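Local coordinates for DUF4621 domain-containing protein (PDB 4H3W), which is of unknown function but is probably secreted and folds into two beta-barrel domains, at residues A47-Y52 against E198-P203; G88-A93 against F207-V212; V212-D217 against A292-L297; G237-E242 against G275-E280; M247-V252 against L297-T302. All blocks are in the same frame, centred on the assembly; numbering follows the deposited sequence. Where two conformers were deposited one is given.

Interaction 1. Residues A47-Y52 against E198-P203; sequences AYVMIY and ELPLTP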
# COMPACT_ATOMS: atom_id res chain seq x y z
N ALA A 47 12.77 -3.20 -5.21
CA ALA A 47 11.35 -3.12 -4.92
C ALA A 47 11.11 -3.01 -3.43
O ALA A 47 11.77 -3.68 -2.65
CB ALA A 47 10.64 -4.34 -5.49
N TYR A 48 10.14 -2.20 -3.04
CA TYR A 48 9.77 -2.07 -1.64
C TYR A 48 8.93 -3.27 -1.16
O TYR A 48 7.91 -3.64 -1.75
CB TYR A 48 9.00 -0.78 -1.39
CG TYR A 48 9.82 0.49 -1.48
CD1 TYR A 48 10.94 0.69 -0.68
CD2 TYR A 48 9.46 1.51 -2.36
CE1 TYR A 48 11.69 1.88 -0.76
CE2 TYR A 48 10.18 2.69 -2.44
CZ TYR A 48 11.28 2.88 -1.64
OH TYR A 48 11.98 4.05 -1.75
N VAL A 49 9.38 -3.86 -0.07
CA VAL A 49 8.71 -4.98 0.53
C VAL A 49 8.68 -4.87 2.05
O VAL A 49 9.73 -4.64 2.65
CB VAL A 49 9.46 -6.26 0.13
CG1 VAL A 49 8.83 -7.48 0.78
CG2 VAL A 49 9.46 -6.40 -1.39
N MSE A 50 7.52 -5.05 2.69
CA MSE A 50 7.50 -5.09 4.17
C MSE A 50 7.72 -6.51 4.66
O MSE A 50 7.09 -7.45 4.16
CB MSE A 50 6.18 -4.58 4.70
CG MSE A 50 6.05 -3.11 4.42
SE MSE A 50 4.24 -2.46 4.89
CE MSE A 50 3.16 -3.34 3.53
N ILE A 51 8.64 -6.70 5.62
CA ILE A 51 8.94 -8.02 6.13
C ILE A 51 8.83 -8.02 7.65
O ILE A 51 9.36 -7.14 8.31
CB ILE A 51 10.36 -8.48 5.70
CG1 ILE A 51 10.41 -8.63 4.17
CG2 ILE A 51 10.74 -9.79 6.39
CD1 ILE A 51 11.69 -9.23 3.62
N TYR A 52 8.11 -9.00 8.19
CA TYR A 52 8.06 -9.28 9.63
C TYR A 52 8.51 -10.70 9.82
O TYR A 52 7.85 -11.61 9.33
CB TYR A 52 6.65 -9.07 10.18
CG TYR A 52 6.13 -7.67 9.98
CD1 TYR A 52 5.43 -7.33 8.82
CD2 TYR A 52 6.35 -6.69 10.93
CE1 TYR A 52 4.98 -6.05 8.62
CE2 TYR A 52 5.91 -5.41 10.73
CZ TYR A 52 5.21 -5.10 9.58
OH TYR A 52 4.75 -3.82 9.40
N GLU A 198 5.82 -11.63 4.35
CA GLU A 198 6.36 -10.72 3.37
C GLU A 198 5.23 -10.08 2.59
O GLU A 198 4.37 -10.77 2.05
CB GLU A 198 7.33 -11.47 2.46
CG GLU A 198 8.00 -10.55 1.47
CD GLU A 198 9.15 -11.19 0.69
OE1 GLU A 198 9.91 -12.02 1.26
OE2 GLU A 198 9.28 -10.83 -0.49
N LEU A 199 5.22 -8.75 2.58
CA LEU A 199 4.16 -7.96 1.93
C LEU A 199 4.80 -7.06 0.87
O LEU A 199 5.16 -5.90 1.15
CB LEU A 199 3.36 -7.17 2.96
CG LEU A 199 2.82 -7.88 4.21
CD1 LEU A 199 2.16 -6.89 5.14
CD2 LEU A 199 1.85 -9.03 3.91
N PRO A 200 4.99 -7.58 -0.33
CA PRO A 200 5.58 -6.80 -1.41
C PRO A 200 4.59 -5.77 -1.92
O PRO A 200 3.43 -6.12 -2.17
CB PRO A 200 5.88 -7.83 -2.51
CG PRO A 200 5.71 -9.17 -1.88
CD PRO A 200 4.73 -8.97 -0.74
N LEU A 201 5.05 -4.54 -2.10
CA LEU A 201 4.19 -3.48 -2.50
C LEU A 201 4.00 -3.53 -4.02
O LEU A 201 4.46 -2.65 -4.74
CB LEU A 201 4.71 -2.11 -2.00
CG LEU A 201 4.70 -2.00 -0.47
CD1 LEU A 201 5.33 -0.71 0.04
CD2 LEU A 201 3.28 -2.09 0.05
N THR A 202 3.31 -4.59 -4.47
CA THR A 202 2.82 -4.75 -5.83
C THR A 202 1.32 -4.65 -5.75
O THR A 202 0.67 -5.61 -5.32
CB THR A 202 3.25 -6.09 -6.43
OG1 THR A 202 4.65 -6.14 -6.50
CG2 THR A 202 2.77 -6.27 -7.86
N PRO A 203 0.75 -3.48 -6.04
CA PRO A 203 -0.72 -3.35 -5.89
C PRO A 203 -1.53 -4.30 -6.80
O PRO A 203 -1.11 -4.56 -7.92
CB PRO A 203 -1.00 -1.91 -6.30
CG PRO A 203 0.34 -1.22 -6.07
CD PRO A 203 1.38 -2.21 -6.44
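V49 and P200 face each other as a non-hydrogen-bonded pair of two antiparallel strands whose short axes run at 160° to one another, while M50 and L199 form the adjoining hydrogen-bonded pair. L199 N donates to M50 O at 2.8 Å, and M50 N donates to L199 O. A third bond, L201 N to Y48 O at 3.0 Å, continues the pairing past P200, which has no N-H to give. On the face bearing V49, I51 and E198, the glutamate is extended, its CG anti to the backbone N (chi1 -176°), and its stem lies against V49, with CG 3.3 Å from V49 CG1; I51 runs alongside it, pointing the same way. On the other face, the selenomethionine M50 bends at its last torsion (chi3 -69°), which brings CE 3.9 Å from L199 CB and 3.7 Å from L201 CD2, the M50 and L201 side chains crossing at about a right angle. L201 CD1 also packs on Y48 CB. Strand 41-44 flanks 47-52 on its other edge. L201 centres an inverse gamma turn just past the end of strand 194-200, an inner strand of an antiparallel sheet of a beta-barrel domain.

Interaction 2. Residues G88-A93 against F207-V212; sequences GDFVLA and FSAVSV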
# COMPACT_ATOMS: atom_id res chain seq x y z
N GLY A 88 -4.94 8.35 6.50
CA GLY A 88 -6.32 7.95 6.36
C GLY A 88 -6.47 6.49 5.90
O GLY A 88 -5.50 5.75 5.83
N ASP A 89 -7.68 6.12 5.56
CA ASP A 89 -7.99 4.75 5.23
C ASP A 89 -7.43 4.42 3.86
O ASP A 89 -7.46 5.25 2.94
CB ASP A 89 -9.49 4.53 5.21
CG ASP A 89 -10.13 4.66 6.57
OD1 ASP A 89 -9.47 4.43 7.62
OD2 ASP A 89 -11.34 4.97 6.57
N PHE A 90 -6.91 3.21 3.73
CA PHE A 90 -6.54 2.68 2.44
C PHE A 90 -6.84 1.17 2.42
O PHE A 90 -7.03 0.58 3.46
CB PHE A 90 -5.09 3.02 2.08
CG PHE A 90 -4.05 2.50 3.03
CD1 PHE A 90 -3.76 3.20 4.20
CD2 PHE A 90 -3.31 1.37 2.74
CE1 PHE A 90 -2.75 2.76 5.06
CE2 PHE A 90 -2.31 0.93 3.60
CZ PHE A 90 -2.03 1.63 4.75
N VAL A 91 -6.91 0.62 1.22
CA VAL A 91 -7.13 -0.77 0.99
C VAL A 91 -5.83 -1.34 0.43
O VAL A 91 -5.49 -1.10 -0.73
CB VAL A 91 -8.27 -1.01 0.00
CG1 VAL A 91 -8.46 -2.51 -0.24
CG2 VAL A 91 -9.58 -0.41 0.53
N LEU A 92 -5.16 -2.12 1.25
CA LEU A 92 -3.83 -2.65 0.95
C LEU A 92 -3.90 -4.00 0.23
O LEU A 92 -3.54 -5.01 0.78
CB LEU A 92 -3.03 -2.74 2.24
CG LEU A 92 -1.57 -3.18 2.08
CD1 LEU A 92 -0.85 -2.16 1.23
CD2 LEU A 92 -0.89 -3.36 3.43
N ALA A 93 -4.47 -3.99 -0.98
CA ALA A 93 -4.65 -5.18 -1.82
C ALA A 93 -3.38 -5.38 -2.64
O ALA A 93 -3.02 -4.51 -3.46
CB ALA A 93 -5.84 -5.01 -2.73
N PHE A 207 -6.54 -2.30 -4.86
CA PHE A 207 -5.75 -1.36 -4.08
C PHE A 207 -6.38 0.03 -4.18
O PHE A 207 -6.81 0.43 -5.23
CB PHE A 207 -4.28 -1.33 -4.56
CG PHE A 207 -3.47 -0.31 -3.85
CD1 PHE A 207 -3.43 1.00 -4.27
CD2 PHE A 207 -2.75 -0.64 -2.72
CE1 PHE A 207 -2.67 1.95 -3.62
CE2 PHE A 207 -1.98 0.30 -2.05
CZ PHE A 207 -1.97 1.61 -2.48
N SER A 208 -6.43 0.74 -3.07
CA SER A 208 -6.95 2.11 -3.06
C SER A 208 -6.29 2.90 -1.94
O SER A 208 -6.17 2.41 -0.83
CB SER A 208 -8.47 2.06 -2.91
OG SER A 208 -9.01 3.30 -2.60
N ALA A 209 -5.87 4.13 -2.23
CA ALA A 209 -5.30 5.04 -1.26
C ALA A 209 -5.34 6.46 -1.77
O ALA A 209 -5.57 6.69 -2.96
CB ALA A 209 -3.85 4.62 -0.92
N VAL A 210 -5.17 7.42 -0.88
CA VAL A 210 -5.07 8.80 -1.27
C VAL A 210 -3.75 9.38 -0.76
O VAL A 210 -3.38 9.23 0.42
CB VAL A 210 -6.22 9.66 -0.72
CG1 VAL A 210 -6.07 11.10 -1.20
CG2 VAL A 210 -7.58 9.10 -1.14
N SER A 211 -3.06 10.06 -1.66
CA SER A 211 -1.84 10.76 -1.34
C SER A 211 -1.97 12.22 -1.81
O SER A 211 -2.50 12.48 -2.89
CB SER A 211 -0.67 10.01 -1.96
OG SER A 211 0.57 10.59 -1.66
N VAL A 212 -1.53 13.17 -0.99
CA VAL A 212 -1.64 14.60 -1.30
C VAL A 212 -0.27 15.16 -1.64
O VAL A 212 0.67 15.00 -0.86
CB VAL A 212 -2.20 15.40 -0.13
CG1 VAL A 212 -2.33 16.86 -0.53
CG2 VAL A 212 -3.55 14.84 0.31
O HOH W 1 -5.30 6.85 1.93
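F90 CB and A209 CB press together at 3.6 Å where a loop, 88-93, runs antiparallel to the start of strand 208-215. The close part of the contact centres on V91 and S208, a single hydrogen-bonded bridge: V91 N reaches S208 O at 2.8 Å, and S208 N returns to V91 O at 3.1 Å. V91 O is also approached by F207 CA at 3.4 Å, a CA-H...O contact. Because F207 CG lies anti to its backbone N (chi1 176°), the ring is carried back beside the loop, with L92 CD1 at the ring edge, 4.3 Å from F207 CE2. A93 CB sits 3.5 Å from F207 N. F245 meets the F207 ring with planes at about 30°, and F86 stacks edge-to-face with F90; both phenylalanines are buried, each against a second aromatic. Toward D89 the loop draws away from the strand and a water mediates the contact: it lies 2.9 Å from D89 O, to which it probably donates, and accepts from V210 N at 2.9 Å, while the D89 carboxylate turns from the strand toward solvent. A lone antiparallel bridge of this kind, followed by an inverse gamma turn at L92, ties a loop to the edge strand 208-215 of its sheet.

Interaction 3. Residues V212-D217 against A292-L297; sequences VERIED and ARHIDL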
# COMPACT_ATOMS: atom_id res chain seq x y z
N VAL A 212 -1.53 13.17 -0.99
CA VAL A 212 -1.64 14.60 -1.30
C VAL A 212 -0.27 15.16 -1.64
O VAL A 212 0.67 15.00 -0.86
CB VAL A 212 -2.20 15.40 -0.13
CG1 VAL A 212 -2.33 16.86 -0.53
CG2 VAL A 212 -3.55 14.84 0.31
N GLU A 213 -0.15 15.82 -2.78
CA GLU A 213 1.11 16.47 -3.17
C GLU A 213 0.91 17.99 -3.26
O GLU A 213 -0.09 18.48 -3.80
CB GLU A 213 1.67 15.90 -4.48
CG GLU A 213 2.71 16.79 -5.20
CD GLU A 213 4.01 17.15 -4.41
OE1 GLU A 213 4.21 16.72 -3.23
OE2 GLU A 213 4.86 17.86 -5.02
N ARG A 214 1.84 18.71 -2.64
CA ARG A 214 1.79 20.15 -2.47
C ARG A 214 2.69 20.83 -3.49
O ARG A 214 3.85 20.50 -3.62
CB ARG A 214 2.23 20.51 -1.04
CG ARG A 214 2.59 21.97 -0.80
CD ARG A 214 1.45 22.92 -1.14
NE ARG A 214 0.26 22.70 -0.33
CZ ARG A 214 -0.11 23.41 0.72
NH1 ARG A 214 0.64 24.43 1.17
NH2 ARG A 214 -1.25 23.13 1.32
N ILE A 215 2.12 21.76 -4.25
CA ILE A 215 2.90 22.69 -5.05
C ILE A 215 2.77 24.03 -4.34
O ILE A 215 1.71 24.66 -4.34
CB ILE A 215 2.42 22.76 -6.51
CG1 ILE A 215 2.49 21.37 -7.16
CG2 ILE A 215 3.26 23.76 -7.31
CD1 ILE A 215 1.31 20.48 -6.83
N GLU A 216 3.86 24.41 -3.67
CA GLU A 216 3.96 25.59 -2.84
C GLU A 216 4.23 26.82 -3.68
O GLU A 216 5.02 26.78 -4.60
CB GLU A 216 5.12 25.41 -1.84
CG GLU A 216 5.12 26.36 -0.66
CD GLU A 216 4.11 26.02 0.41
OE1 GLU A 216 3.43 24.99 0.32
OE2 GLU A 216 3.99 26.80 1.37
N ASP A 217 3.53 27.90 -3.38
CA ASP A 217 3.70 29.18 -4.09
C ASP A 217 3.47 29.04 -5.61
O ASP A 217 4.22 29.55 -6.41
CB ASP A 217 5.08 29.76 -3.76
CG ASP A 217 5.20 30.11 -2.29
OD1 ASP A 217 4.25 30.70 -1.74
OD2 ASP A 217 6.24 29.80 -1.69
N ALA A 292 -5.68 32.66 -4.16
CA ALA A 292 -4.92 31.45 -4.41
C ALA A 292 -3.40 31.65 -4.19
O ALA A 292 -2.83 32.66 -4.60
CB ALA A 292 -5.19 30.95 -5.84
N ARG A 293 -2.76 30.70 -3.51
CA ARG A 293 -1.30 30.69 -3.35
C ARG A 293 -0.64 29.34 -3.65
O ARG A 293 0.40 29.31 -4.29
CB ARG A 293 -0.92 31.12 -1.92
CG ARG A 293 -1.41 32.51 -1.52
CD ARG A 293 -0.64 33.60 -2.23
NE ARG A 293 -1.06 34.90 -1.75
CZ ARG A 293 -2.16 35.55 -2.14
NH1 ARG A 293 -2.98 35.05 -3.04
NH2 ARG A 293 -2.42 36.72 -1.62
N HIS A 294 -1.23 28.24 -3.16
CA HIS A 294 -0.68 26.93 -3.29
C HIS A 294 -1.71 26.03 -3.98
O HIS A 294 -2.90 26.33 -3.99
CB HIS A 294 -0.36 26.32 -1.90
CG HIS A 294 0.26 27.31 -0.96
ND1 HIS A 294 1.47 27.90 -1.23
CD2 HIS A 294 -0.16 27.81 0.22
CE1 HIS A 294 1.77 28.74 -0.26
NE2 HIS A 294 0.80 28.70 0.64
N ILE A 295 -1.21 24.91 -4.47
CA ILE A 295 -2.05 23.85 -4.99
C ILE A 295 -1.80 22.57 -4.20
O ILE A 295 -0.66 22.18 -3.99
CB ILE A 295 -1.77 23.66 -6.49
CG1 ILE A 295 -2.23 24.90 -7.28
CG2 ILE A 295 -2.49 22.44 -7.05
CD1 ILE A 295 -1.71 24.92 -8.69
N ASP A 296 -2.90 21.95 -3.77
CA ASP A 296 -2.86 20.55 -3.34
C ASP A 296 -3.48 19.65 -4.43
O ASP A 296 -4.62 19.88 -4.84
CB ASP A 296 -3.63 20.35 -2.04
CG ASP A 296 -2.79 20.68 -0.81
OD1 ASP A 296 -1.56 20.58 -0.86
OD2 ASP A 296 -3.40 20.99 0.21
N LEU A 297 -2.71 18.67 -4.88
CA LEU A 297 -3.19 17.60 -5.78
C LEU A 297 -3.52 16.41 -4.93
O LEU A 297 -2.62 15.81 -4.31
CB LEU A 297 -2.13 17.25 -6.80
CG LEU A 297 -1.64 18.36 -7.74
CD1 LEU A 297 -0.58 17.87 -8.70
CD2 LEU A 297 -2.84 18.93 -8.49
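A salt-bridge network on one face of an antiparallel strand pair joins R214 to D296 across the strands and to E216, just past the end of its own strand. R214 grips D296 side-on: NE to OD1 at 2.8 Å and NH2 to OD2 at 3.2 Å, both oxygens lying near the guanidinium plane but met from above the plane of the carboxylate, the two groups being turned 41° apart. Bends at chi2 and chi3 fold the arginine over the neighbouring strand, and its NH1 bonds E216 OE1 at 3.0 Å on the syn side and also N258 OD1. These bonds probably fix the rotation of the guanidinium, whose plane is only 9° from that of the H294 ring; H294 CB lies over one guanidinium face. The imidazole is itself held between groups, with R293 CB over one face and the E216 carboxylate stacked on the opposite one. D217 N donates to H294 ND1 at 3.0 Å, in the ring plane and nearly straight (175°), which fixes ND1 as an acceptor here. I215 and I295 lie on the other face of the pair. Paired backbone bonds link E213 with L297 and I215 with I295. Strand 208-215 forms one edge of its four-stranded sheet, and strand 294-302 is bordered on its far side by 246-254, where R293 and H294 together face M254 in a classic beta bulge.

Interaction 4. Residues G237-E242 against G275-E280; sequences GEVTNE and GEVIFE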
# COMPACT_ATOMS: atom_id res chain seq x y z
N GLY A 237 -1.98 20.70 -18.36
CA GLY A 237 -0.68 20.19 -18.80
C GLY A 237 -0.54 18.68 -18.71
O GLY A 237 -1.53 17.95 -18.51
N GLU A 238 0.70 18.20 -18.84
CA GLU A 238 0.95 16.78 -18.93
C GLU A 238 1.50 16.21 -17.62
O GLU A 238 2.30 16.82 -16.89
CB GLU A 238 1.90 16.43 -20.10
CG GLU A 238 1.56 15.07 -20.72
CD GLU A 238 2.71 14.35 -21.41
OE1 GLU A 238 3.89 14.62 -21.10
OE2 GLU A 238 2.41 13.49 -22.27
N VAL A 239 0.96 15.06 -17.28
CA VAL A 239 1.42 14.30 -16.15
C VAL A 239 2.15 13.09 -16.68
O VAL A 239 1.67 12.44 -17.59
CB VAL A 239 0.22 13.84 -15.33
CG1 VAL A 239 0.69 12.99 -14.17
CG2 VAL A 239 -0.57 15.05 -14.85
N THR A 240 3.28 12.76 -16.09
CA THR A 240 3.93 11.50 -16.39
C THR A 240 3.96 10.70 -15.12
O THR A 240 4.10 11.27 -14.05
CB THR A 240 5.34 11.74 -16.93
OG1 THR A 240 6.15 12.33 -15.92
CG2 THR A 240 5.27 12.67 -18.12
N ASN A 241 3.74 9.39 -15.21
CA ASN A 241 3.67 8.54 -14.02
C ASN A 241 4.43 7.25 -14.25
O ASN A 241 4.10 6.50 -15.17
CB ASN A 241 2.23 8.25 -13.68
CG ASN A 241 2.08 7.40 -12.44
OD1 ASN A 241 3.00 7.32 -11.61
ND2 ASN A 241 0.92 6.79 -12.28
N GLU A 242 5.43 6.99 -13.41
CA GLU A 242 6.20 5.75 -13.47
C GLU A 242 5.79 4.75 -12.37
O GLU A 242 6.24 3.62 -12.34
CB GLU A 242 7.68 6.05 -13.31
CG GLU A 242 8.35 6.79 -14.46
CD GLU A 242 9.79 7.24 -14.11
OE1 GLU A 242 10.26 7.06 -12.98
OE2 GLU A 242 10.47 7.80 -14.96
N GLY A 275 -0.61 11.38 -19.40
CA GLY A 275 -1.99 11.88 -19.47
C GLY A 275 -2.05 13.39 -19.43
O GLY A 275 -1.21 14.01 -18.83
N GLU A 276 -2.98 13.97 -20.15
CA GLU A 276 -3.23 15.41 -20.12
C GLU A 276 -4.32 15.68 -19.14
O GLU A 276 -5.32 14.97 -19.17
CB GLU A 276 -3.71 15.93 -21.48
CG GLU A 276 -2.69 15.89 -22.61
CD GLU A 276 -1.74 17.08 -22.61
OE1 GLU A 276 -2.17 18.21 -22.25
OE2 GLU A 276 -0.57 16.90 -22.99
N VAL A 277 -4.16 16.69 -18.29
CA VAL A 277 -5.23 17.15 -17.39
C VAL A 277 -5.59 18.61 -17.63
O VAL A 277 -4.72 19.41 -18.03
CB VAL A 277 -4.84 16.94 -15.93
CG1 VAL A 277 -4.51 15.46 -15.70
CG2 VAL A 277 -3.68 17.83 -15.53
N ILE A 278 -6.86 18.95 -17.39
CA ILE A 278 -7.41 20.29 -17.55
C ILE A 278 -8.33 20.59 -16.37
O ILE A 278 -9.25 19.85 -16.10
CB ILE A 278 -8.17 20.46 -18.90
CG1 ILE A 278 -7.25 20.16 -20.10
CG2 ILE A 278 -8.74 21.87 -19.05
CD1 ILE A 278 -8.01 19.80 -21.36
N PHE A 279 -8.04 21.66 -15.63
CA PHE A 279 -8.91 22.15 -14.59
C PHE A 279 -9.42 23.55 -14.96
O PHE A 279 -8.63 24.54 -14.99
CB PHE A 279 -8.15 22.18 -13.28
CG PHE A 279 -7.61 20.81 -12.86
CD1 PHE A 279 -8.42 19.93 -12.15
CD2 PHE A 279 -6.35 20.41 -13.25
CE1 PHE A 279 -7.96 18.68 -11.79
CE2 PHE A 279 -5.86 19.17 -12.85
CZ PHE A 279 -6.68 18.30 -12.13
N GLU A 280 -10.69 23.66 -15.30
CA GLU A 280 -11.24 24.95 -15.72
C GLU A 280 -11.59 25.86 -14.55
O GLU A 280 -12.24 25.44 -13.60
CB GLU A 280 -12.51 24.75 -16.57
CG GLU A 280 -12.32 23.94 -17.84
CD GLU A 280 -11.79 24.73 -19.04
OE1 GLU A 280 -11.45 25.94 -18.91
OE2 GLU A 280 -11.71 24.12 -20.13
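V239 lays its CG2 across V277 CG1 at 4.1 Å, the two valine side chains crossing at about a right angle on the buried face of an antiparallel pair. V239 CG2 lies beside its backbone N because CG1 takes the anti position (chi1 177°), and this turns CG2 toward the neighbouring strand. V277 sends its other methyl, CG2, over G237 O at 3.7 Å. Backbone bonds frame these side chains. G237 and V277 exchange two, of which V277 N to G237 O is 2.9 Å long; V239 and G275 form the second hydrogen-bonded pair, V239 N donating to G275 O at 2.9 Å and G275 N to V239 O. G237 adopts backbone angles (phi 152°) at which a CB would jam against the preceding carbonyl oxygen. On the opposite face E238 and E276 form the non-hydrogen-bonded pair. The E238 side chain is poorly ordered, so its distances are approximate: E276 bends at chi2 and brings OE2 to roughly 3.6 Å from E238 CG, with E238 OE2 and E276 OE2 some 4.6 Å apart, like charges that would probably repel mildly. The short segments run at 135°, a strong twist, yet pairing continues through N241 with Q273. F318 of strand 317-319 touches V239, placing the valines inside a beta-barrel domain, in a four-stranded antiparallel sheet with 274-281 as an outermost strand.

Interaction 5. Residues M247-V252 against L297-T302; sequences MSIEMV and LNLHLT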
# COMPACT_ATOMS: atom_id res chain seq x y z
N MSE A 247 -4.26 7.12 -11.34
CA MSE A 247 -4.55 8.28 -10.48
C MSE A 247 -5.77 8.99 -10.98
O MSE A 247 -5.96 9.16 -12.19
CB MSE A 247 -3.38 9.25 -10.45
CG MSE A 247 -2.09 8.53 -10.08
SE MSE A 247 -0.63 9.86 -10.06
CE MSE A 247 0.73 8.78 -9.09
N SER A 248 -6.64 9.37 -10.06
CA SER A 248 -7.69 10.33 -10.29
C SER A 248 -7.29 11.56 -9.50
O SER A 248 -7.21 11.51 -8.24
CB SER A 248 -9.05 9.79 -9.84
OG SER A 248 -10.04 10.76 -10.08
N ILE A 249 -7.00 12.64 -10.21
CA ILE A 249 -6.43 13.81 -9.58
C ILE A 249 -7.51 14.83 -9.31
O ILE A 249 -8.17 15.34 -10.22
CB ILE A 249 -5.31 14.42 -10.43
CG1 ILE A 249 -4.20 13.40 -10.65
CG2 ILE A 249 -4.78 15.70 -9.78
CD1 ILE A 249 -3.25 13.77 -11.76
N GLU A 250 -7.61 15.18 -8.04
CA GLU A 250 -8.52 16.22 -7.57
C GLU A 250 -7.68 17.40 -7.10
O GLU A 250 -6.86 17.25 -6.20
CB GLU A 250 -9.37 15.65 -6.44
CG GLU A 250 -10.38 16.60 -5.80
CD GLU A 250 -10.92 16.09 -4.43
OE1 GLU A 250 -10.25 15.25 -3.76
OE2 GLU A 250 -12.01 16.55 -4.02
N MSE A 251 -7.93 18.57 -7.67
CA MSE A 251 -7.13 19.75 -7.39
C MSE A 251 -7.80 20.63 -6.35
O MSE A 251 -8.99 20.98 -6.47
CB MSE A 251 -6.94 20.53 -8.70
CG MSE A 251 -6.26 21.87 -8.41
SE MSE A 251 -5.65 22.73 -10.07
CE MSE A 251 -4.17 21.54 -10.51
N VAL A 252 -7.04 21.02 -5.33
CA VAL A 252 -7.51 21.98 -4.36
C VAL A 252 -6.59 23.18 -4.36
O VAL A 252 -5.37 23.07 -4.29
CB VAL A 252 -7.60 21.40 -2.93
CG1 VAL A 252 -8.26 22.41 -1.98
CG2 VAL A 252 -8.36 20.08 -2.94
N LEU A 297 -2.71 18.67 -4.88
CA LEU A 297 -3.19 17.60 -5.78
C LEU A 297 -3.52 16.41 -4.93
O LEU A 297 -2.62 15.81 -4.31
CB LEU A 297 -2.13 17.25 -6.80
CG LEU A 297 -1.64 18.36 -7.74
CD1 LEU A 297 -0.58 17.87 -8.70
CD2 LEU A 297 -2.84 18.93 -8.49
N ASN A 298 -4.80 16.12 -4.77
CA ASN A 298 -5.23 14.89 -4.11
C ASN A 298 -5.21 13.74 -5.10
O ASN A 298 -5.99 13.70 -6.06
CB ASN A 298 -6.61 15.00 -3.51
CG ASN A 298 -6.69 16.03 -2.39
OD1 ASN A 298 -5.72 16.35 -1.72
ND2 ASN A 298 -7.88 16.53 -2.18
N LEU A 299 -4.28 12.83 -4.90
CA LEU A 299 -4.07 11.74 -5.84
C LEU A 299 -4.79 10.51 -5.32
O LEU A 299 -4.34 9.86 -4.38
CB LEU A 299 -2.59 11.47 -6.01
CG LEU A 299 -1.65 12.64 -6.28
CD1 LEU A 299 -0.21 12.15 -6.35
CD2 LEU A 299 -2.03 13.34 -7.56
N HIS A 300 -5.93 10.21 -5.93
CA HIS A 300 -6.71 9.01 -5.61
C HIS A 300 -6.12 7.82 -6.39
O HIS A 300 -6.25 7.72 -7.63
CB HIS A 300 -8.20 9.30 -5.89
CG HIS A 300 -8.73 10.49 -5.13
ND1 HIS A 300 -9.40 10.37 -3.93
CD2 HIS A 300 -8.64 11.82 -5.38
CE1 HIS A 300 -9.74 11.57 -3.49
NE2 HIS A 300 -9.28 12.47 -4.34
N LEU A 301 -5.35 6.98 -5.69
CA LEU A 301 -4.57 5.89 -6.30
C LEU A 301 -5.36 4.62 -6.32
O LEU A 301 -6.03 4.26 -5.35
CB LEU A 301 -3.27 5.66 -5.51
CG LEU A 301 -2.46 6.87 -5.14
CD1 LEU A 301 -1.31 6.45 -4.23
CD2 LEU A 301 -1.94 7.57 -6.37
N THR A 302 -5.31 3.93 -7.44
CA THR A 302 -5.99 2.64 -7.57
C THR A 302 -5.09 1.66 -8.27
O THR A 302 -4.24 2.01 -9.08
CB THR A 302 -7.32 2.77 -8.34
OG1 THR A 302 -7.09 3.43 -9.58
CG2 THR A 302 -8.36 3.55 -7.52
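E250 is turned obliquely across both N298 and H300, so that one carboxylate oxygen is shared between them. H300 NE2 gives its hydrogen to E250 OE1 at 3.0 Å, in the imidazole plane, and N298 ND2 reaches the same oxygen at 3.1 Å from the opposite face of the carboxylate, whose plane stands 47° from the ring and 70° from the amide. The glutamate runs fully extended (chi1 179°), placing OE1 between the two donors; E250 and H300 also touch a crystal neighbour. S248 O lies at the ring edge, 3.2 Å from H300 CD2, while S248 OG turns to E269. The other face is apolar: I249 and L299 run side by side, with I249 CG1 to L299 CD2 at 3.8 Å, as do M247 with L301 and M251 with L297; M251 CE meets L297 CD2 at 3.6 Å. F318 and F279 pack on this face. Such alternation of a polar outer face and an apolar inner one is characteristic of antiparallel strands in a beta barrel.

In the fold
Interactions 3 and 5 lie within one four-stranded sheet, to whose edge strand 208-215 interaction 2 attaches a loop; 2 and 3 use successive parts of that strand, and 3 and 5 successive parts of 294-302, meeting at L297. Interaction 4 belongs to another sheet and packs on interaction 5, with F279 CD2 3.7 Å from M251 CE, so the two sheets close an apolar core. Interaction 1 lies in a different sheet, yet M50 CE touches L92 CD2 at 4.0 Å, bringing it against interaction 2. Interactions 1 and 2 are buried, backbone bonds combining with largely apolar side-chain packing. Interactions 3 and 5 add charged or polar networks on their outer face, whereas interaction 4 relies on glycine-rich backbone pairing.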